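Local coordinates for protein ribonuclease T2 (Homo sapiens, PDB 3T0O) that cleaves single-stranded RNA, preferentially between purine and uridine residues, and degrades microbial RNA into fragments sensed by TLR8 in innate immunity, at residues L13-H18 with W38-L43; H89-H94 with K109-S114. All blocks are in the same frame, centred on the assembly; numbering follows the deposited sequence.

Contact 1 (L13-H18 with W38-L43); sequences LIMVQH and WTIHGL
The imidazoles of H18 and H41 form an offset stack, with centroids 4.5 Å apart and planes 19° from parallel. H18 CE1 lies over one face of the H41 ring, toward its rim. In return, one face of the H18 ring takes a CH-pi contact from H41 CB, which sits 3.7 Å from the H18 ring centroid. The edge of H18 meets T39 OG1 and a water in its plane. That water joins three groups: H18 NE2 at 2.9 Å, T39 OG1, whose hydroxyl donates to it, and the I40 carbonyl, which accepts from it. H18 reaches this place because CG stands between the backbone N and the carbonyl carbon (chi1 57°). H41 ND1 is hydrogen-bonded to Q174 of strand 171-180, the other sheet partner of strand 12-18. The W38 indole meets the Q17 carbonyl group at its edge, and W38 CE3 lies 3.4 Å from H18 C.

The two strands are antiparallel neighbours in the central sheet of the RNase T2 fold. A classic beta bulge interrupts their register: H41 and G42 both face V16. The V16 carbonyl accepts from H41 N at 2.8 Å and from G42 N at 3.2 Å, both from the same face of its plane. The bulge carries H41, a predicted active-site residue, with CB 3.6 Å from V16 CG1.

On the other sheet face the contacts are mostly apolar. In one of its two conformers M15 brings CE near I40 CG1. L43 CD1 packs against L13 CB and M15 CB, while Y118 of helix 107-121 touches M15, Q17 and I40.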
loop_
_atom_site.group_PDB
_atom_site.type_symbol
_atom_site.label_atom_id
_atom_site.label_comp_id
_atom_site.label_asym_id
_atom_site.label_seq_id
_atom_site.Cartn_x
_atom_site.Cartn_y
_atom_site.Cartn_z
ATOM N N LEU A 13 2.164 7.924 -10.427
ATOM C CA LEU A 13 1.969 7.614 -9.038
ATOM C C LEU A 13 1.950 6.103 -8.850
ATOM O O LEU A 13 1.574 5.398 -9.772
ATOM C CB LEU A 13 0.621 8.198 -8.574
ATOM C CG LEU A 13 0.669 9.721 -8.492
ATOM C CD1 LEU A 13 -0.779 10.252 -8.521
ATOM C CD2 LEU A 13 1.444 10.106 -7.190
ATOM N N ILE A 14 2.306 5.633 -7.656
ATOM C CA ILE A 14 2.190 4.203 -7.357
ATOM C C ILE A 14 1.333 4.038 -6.118
ATOM O O ILE A 14 1.682 4.596 -5.055
ATOM C CB ILE A 14 3.581 3.612 -7.136
ATOM C CG1 ILE A 14 4.506 3.851 -8.299
ATOM C CG2 ILE A 14 3.440 2.048 -6.944
ATOM C CD1 ILE A 14 6.000 3.588 -7.915
ATOM N N MET A 15 0.169 3.372 -6.249
ATOM C CA MET A 15 -0.648 3.097 -5.073
ATOM C C MET A 15 -0.109 1.790 -4.502
ATOM O O MET A 15 -0.123 0.768 -5.163
ATOM C CB MET A 15 -2.114 2.927 -5.429
ATOM C CG MET A 15 -2.935 2.337 -4.273
ATOM S SD MET A 15 -2.973 3.367 -2.756
ATOM C CE MET A 15 -4.266 2.630 -1.792
ATOM N N VAL A 16 0.376 1.826 -3.260
ATOM C CA VAL A 16 1.104 0.711 -2.669
ATOM C C VAL A 16 0.261 0.212 -1.531
ATOM O O VAL A 16 -0.108 0.978 -0.606
ATOM C CB VAL A 16 2.420 1.248 -2.094
ATOM C CG1 VAL A 16 3.202 0.041 -1.505
ATOM C CG2 VAL A 16 3.174 1.932 -3.245
ATOM N N GLN A 17 -0.105 -1.086 -1.541
ATOM C CA GLN A 17 -0.909 -1.679 -0.487
ATOM C C GLN A 17 -0.127 -2.904 0.013
ATOM O O GLN A 17 0.593 -3.522 -0.748
ATOM C CB GLN A 17 -2.239 -2.132 -1.064
ATOM C CG GLN A 17 -3.082 -0.931 -1.488
ATOM C CD GLN A 17 -4.363 -1.328 -2.154
ATOM O OE1 GLN A 17 -4.444 -1.417 -3.412
ATOM N NE2 GLN A 17 -5.319 -1.650 -1.382
ATOM N N HIS A 18 -0.269 -3.184 1.291
ATOM C CA HIS A 18 0.515 -4.278 1.884
ATOM C C HIS A 18 -0.315 -5.148 2.791
ATOM O O HIS A 18 -1.389 -4.775 3.196
ATOM C CB HIS A 18 1.832 -3.779 2.499
ATOM C CG HIS A 18 1.651 -2.701 3.545
ATOM N ND1 HIS A 18 2.749 -1.990 3.987
ATOM C CD2 HIS A 18 0.564 -2.191 4.162
ATOM C CE1 HIS A 18 2.338 -1.143 4.919
ATOM N NE2 HIS A 18 1.017 -1.186 4.987
ATOM N N TRP A 38 -5.732 -6.223 3.191
ATOM C CA TRP A 38 -4.712 -5.358 2.655
ATOM C C TRP A 38 -4.983 -3.951 3.009
ATOM O O TRP A 38 -6.133 -3.492 2.961
ATOM C CB TRP A 38 -4.721 -5.449 1.109
ATOM C CG TRP A 38 -4.247 -6.829 0.666
ATOM C CD1 TRP A 38 -5.016 -8.007 0.622
ATOM C CD2 TRP A 38 -2.934 -7.180 0.240
ATOM N NE1 TRP A 38 -4.197 -9.058 0.234
ATOM C CE2 TRP A 38 -2.938 -8.583 -0.035
ATOM C CE3 TRP A 38 -1.750 -6.448 0.048
ATOM C CZ2 TRP A 38 -1.802 -9.268 -0.448
ATOM C CZ3 TRP A 38 -0.609 -7.121 -0.401
ATOM C CH2 TRP A 38 -0.653 -8.530 -0.666
ATOM N N THR A 39 -3.915 -3.257 3.430
ATOM C CA THR A 39 -4.072 -1.842 3.823
ATOM C C THR A 39 -3.123 -0.963 3.019
ATOM O O THR A 39 -2.267 -1.431 2.251
ATOM C CB THR A 39 -3.703 -1.637 5.347
ATOM O OG1 THR A 39 -2.364 -2.134 5.545
ATOM C CG2 THR A 39 -4.650 -2.465 6.178
ATOM N N ILE A 40 -3.315 0.373 3.166
ATOM C CA ILE A 40 -2.525 1.325 2.427
ATOM C C ILE A 40 -1.138 1.469 2.987
ATOM O O ILE A 40 -0.970 1.716 4.191
ATOM C CB ILE A 40 -3.185 2.703 2.483
ATOM C CG1 ILE A 40 -4.600 2.603 1.907
ATOM C CG2 ILE A 40 -2.294 3.680 1.701
ATOM C CD1 ILE A 40 -5.420 3.905 2.164
ATOM N N HIS A 41 -0.130 1.280 2.152
ATOM C CA HIS A 41 1.201 1.719 2.509
ATOM C C HIS A 41 1.377 3.185 2.118
ATOM O O HIS A 41 1.655 4.037 2.983
ATOM C CB HIS A 41 2.184 0.850 1.817
ATOM C CG HIS A 41 3.560 1.071 2.328
ATOM N ND1 HIS A 41 4.598 0.227 2.013
ATOM C CD2 HIS A 41 4.064 2.026 3.141
ATOM C CE1 HIS A 41 5.708 0.665 2.588
ATOM N NE2 HIS A 41 5.422 1.747 3.291
ATOM N N GLY A 42 1.132 3.524 0.844
ATOM C CA GLY A 42 1.099 4.926 0.516
ATOM C C GLY A 42 0.820 5.131 -0.966
ATOM O O GLY A 42 0.621 4.183 -1.713
ATOM N N LEU A 43 0.757 6.408 -1.343
ATOM C CA LEU A 43 0.571 6.832 -2.689
ATOM C C LEU A 43 1.809 7.592 -3.102
ATOM O O LEU A 43 2.057 8.694 -2.631
ATOM C CB LEU A 43 -0.698 7.694 -2.790
ATOM C CG LEU A 43 -0.906 8.242 -4.196
ATOM C CD1 LEU A 43 -1.261 7.141 -5.156
ATOM C CD2 LEU A 43 -2.099 9.270 -4.173
HETATM O O HOH W 1 -1.123 0.169 6.383
#

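Contact 2 (H89-H94 with K109-S114); sequences HEWEKH and KYFGRS
W91 and Y110 make the aromatic contact between these helices. It is an offset edge-to-face pair: the six-membered ring of W91 turns its edge toward the face of Y110. The ring centroids lie 5.6 Å apart and the planes meet at 71°. W91 CE3 comes within 3.8 Å of Y110 CD2, while W91 CZ3 also nears Y110 CB. Y110 CB points toward helix 84-98, and CG, anti to the backbone N (chi1 171°), carries the ring to W91.

Apolar packing extends this contact. W91 CB meets the edge of the F111 ring, 3.8 Å from CZ. Y110 CD2 lies over one face of that ring, near its rim.

The polar link runs through a water. It donates to E90 OE1 at 2.8 Å and to Y110 OH at 2.6 Å. E90 OE1 also accepts from W44 NE1, and Y110 OH is hydrogen-bonded to the L43 carbonyl. H94 CB makes a van der Waals contact with Y110 OH at 3.6 Å. E90 and H94 are assigned to the active site, by similarity and by prediction respectively. Helix 107-121 thus approaches the helix of these probable active-site residues through Y110 and the bridging water. Within helix 107-121, S114 OG donates to Y110 O at 2.8 Å, and it also lies above the Y110 ring centre.

The segment axes run 11.6 Å apart at 108°, so large rings span the gap. Beyond the pair, W91 NE1 bonds to the W55 carbonyl. E90, H94 and S114 touch H41, P45 and L43, respectively, placing both helices against strand 39-45.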
loop_
_atom_site.group_PDB
_atom_site.type_symbol
_atom_site.label_atom_id
_atom_site.label_comp_id
_atom_site.label_asym_id
_atom_site.label_seq_id
_atom_site.Cartn_x
_atom_site.Cartn_y
_atom_site.Cartn_z
ATOM N N HIS A 89 5.776 10.415 7.918
ATOM C CA HIS A 89 6.790 9.901 6.990
ATOM C C HIS A 89 6.247 9.869 5.565
ATOM O O HIS A 89 6.896 10.336 4.619
ATOM C CB HIS A 89 7.211 8.482 7.420
ATOM C CG HIS A 89 8.104 7.793 6.440
ATOM N ND1 HIS A 89 9.466 7.980 6.435
ATOM C CD2 HIS A 89 7.835 6.899 5.453
ATOM C CE1 HIS A 89 10.000 7.276 5.447
ATOM N NE2 HIS A 89 9.039 6.601 4.847
ATOM N N GLU A 90 5.026 9.397 5.409
ATOM C CA GLU A 90 4.442 9.291 4.083
ATOM C C GLU A 90 4.241 10.675 3.507
ATOM O O GLU A 90 4.449 10.889 2.297
ATOM C CB GLU A 90 3.127 8.558 4.107
ATOM C CG GLU A 90 3.402 7.042 4.430
ATOM C CD GLU A 90 4.183 6.320 3.343
ATOM O OE1 GLU A 90 3.908 6.501 2.132
ATOM O OE2 GLU A 90 5.109 5.570 3.721
ATOM N N TRP A 91 3.720 11.604 4.324
ATOM C CA TRP A 91 3.559 12.967 3.821
ATOM C C TRP A 91 4.891 13.587 3.375
ATOM O O TRP A 91 5.016 14.154 2.295
ATOM C CB TRP A 91 2.929 13.873 4.886
ATOM C CG TRP A 91 2.966 15.331 4.384
ATOM C CD1 TRP A 91 3.813 16.333 4.818
ATOM C CD2 TRP A 91 2.268 15.858 3.254
ATOM N NE1 TRP A 91 3.596 17.459 4.097
ATOM C CE2 TRP A 91 2.689 17.188 3.102
ATOM C CE3 TRP A 91 1.334 15.330 2.353
ATOM C CZ2 TRP A 91 2.186 18.041 2.081
ATOM C CZ3 TRP A 91 0.776 16.216 1.373
ATOM C CH2 TRP A 91 1.243 17.510 1.217
ATOM N N GLU A 92 5.907 13.499 4.213
ATOM C CA GLU A 92 7.158 14.230 3.997
ATOM C C GLU A 92 7.929 13.612 2.807
ATOM O O GLU A 92 8.461 14.332 1.907
ATOM C CB GLU A 92 7.890 14.362 5.366
ATOM C CG GLU A 92 6.980 15.210 6.331
ATOM C CD GLU A 92 7.526 15.653 7.701
ATOM O OE1 GLU A 92 8.623 15.200 8.111
ATOM O OE2 GLU A 92 6.841 16.479 8.382
ATOM N N LYS A 93 7.879 12.274 2.741
ATOM C CA LYS A 93 8.589 11.586 1.685
ATOM C C LYS A 93 7.860 11.647 0.359
ATOM O O LYS A 93 8.513 11.812 -0.645
ATOM C CB LYS A 93 8.876 10.151 2.063
ATOM C CG LYS A 93 9.838 9.401 1.111
ATOM C CD LYS A 93 10.111 7.986 1.655
ATOM C CE LYS A 93 11.351 7.327 1.031
ATOM N NZ LYS A 93 12.655 7.974 1.466
ATOM N N HIS A 94 6.538 11.512 0.365
ATOM C CA HIS A 94 5.808 11.288 -0.867
ATOM C C HIS A 94 4.796 12.373 -1.176
ATOM O O HIS A 94 4.702 12.839 -2.308
ATOM C CB HIS A 94 5.077 9.929 -0.793
ATOM C CG HIS A 94 6.009 8.780 -0.577
ATOM N ND1 HIS A 94 6.992 8.431 -1.475
ATOM C CD2 HIS A 94 6.153 7.959 0.497
ATOM C CE1 HIS A 94 7.671 7.398 -0.986
ATOM N NE2 HIS A 94 7.173 7.091 0.203
ATOM N N LYS A 109 -6.143 16.805 0.761
ATOM C CA LYS A 109 -6.498 16.300 -0.564
ATOM C C LYS A 109 -5.678 15.068 -0.892
ATOM O O LYS A 109 -6.221 14.091 -1.401
ATOM C CB LYS A 109 -6.295 17.396 -1.624
ATOM C CG LYS A 109 -7.437 18.381 -1.602
ATOM C CD LYS A 109 -7.093 19.668 -2.405
ATOM C CE LYS A 109 -7.071 19.379 -3.889
ATOM N NZ LYS A 109 -6.921 20.777 -4.581
ATOM N N TYR A 110 -4.381 15.091 -0.586
ATOM C CA TYR A 110 -3.547 13.946 -0.809
ATOM C C TYR A 110 -4.008 12.722 -0.004
ATOM O O TYR A 110 -4.172 11.636 -0.539
ATOM C CB TYR A 110 -2.109 14.346 -0.391
ATOM C CG TYR A 110 -1.161 13.192 -0.376
ATOM C CD1 TYR A 110 -0.682 12.675 -1.565
ATOM C CD2 TYR A 110 -0.764 12.606 0.816
ATOM C CE1 TYR A 110 0.217 11.604 -1.576
ATOM C CE2 TYR A 110 0.128 11.543 0.796
ATOM C CZ TYR A 110 0.631 11.102 -0.424
ATOM O OH TYR A 110 1.525 10.030 -0.454
ATOM N N PHE A 111 -4.123 12.879 1.311
ATOM C CA PHE A 111 -4.535 11.732 2.072
ATOM C C PHE A 111 -5.971 11.334 1.733
ATOM O O PHE A 111 -6.248 10.119 1.677
ATOM C CB PHE A 111 -4.375 12.014 3.577
ATOM C CG PHE A 111 -2.971 11.940 4.026
ATOM C CD1 PHE A 111 -2.384 10.715 4.294
ATOM C CD2 PHE A 111 -2.238 13.095 4.271
ATOM C CE1 PHE A 111 -1.045 10.676 4.751
ATOM C CE2 PHE A 111 -0.926 13.060 4.693
ATOM C CZ PHE A 111 -0.326 11.869 4.948
ATOM N N GLY A 112 -6.847 12.302 1.438
ATOM C CA GLY A 112 -8.219 11.947 1.161
ATOM C C GLY A 112 -8.303 11.212 -0.157
ATOM O O GLY A 112 -9.101 10.254 -0.287
ATOM N N ARG A 113 -7.508 11.649 -1.136
ATOM C CA ARG A 113 -7.551 10.980 -2.439
ATOM C C ARG A 113 -6.987 9.597 -2.356
ATOM O O ARG A 113 -7.449 8.662 -3.009
ATOM C CB ARG A 113 -6.844 11.829 -3.537
ATOM C CG ARG A 113 -6.813 11.195 -4.897
ATOM C CD ARG A 113 -8.246 10.983 -5.466
ATOM N NE ARG A 113 -8.154 10.614 -6.874
ATOM C CZ ARG A 113 -9.071 9.906 -7.520
ATOM N NH1 ARG A 113 -10.144 9.478 -6.870
ATOM N NH2 ARG A 113 -8.897 9.597 -8.789
ATOM N N SER A 114 -5.945 9.434 -1.530
ATOM C CA SER A 114 -5.364 8.146 -1.294
ATOM C C SER A 114 -6.369 7.190 -0.733
ATOM O O SER A 114 -6.514 6.061 -1.197
ATOM C CB SER A 114 -4.188 8.293 -0.321
ATOM O OG SER A 114 -3.171 9.042 -0.987
HETATM O O HOH W 2 1.794 7.847 0.983
#

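How the contacts relate
Both contacts are buried, but contact 1 lies near the centre of the chain and contact 2 about 12 Å from it. Contact 1 joins two sheet strands mainly by backbone hydrogen bonds. Contact 2 joins two helices through aromatic side chains and one water. Their elements differ, yet strand 39-45 is common ground: its end at H41 to L43 meets both helices of contact 2, by backbone carbonyls as well as side chains. The centres of the two contacts are about 11 Å apart. The active-site residues inferred for this enzyme are divided between them: H41 belongs to contact 1, and E90 and H94 to contact 2.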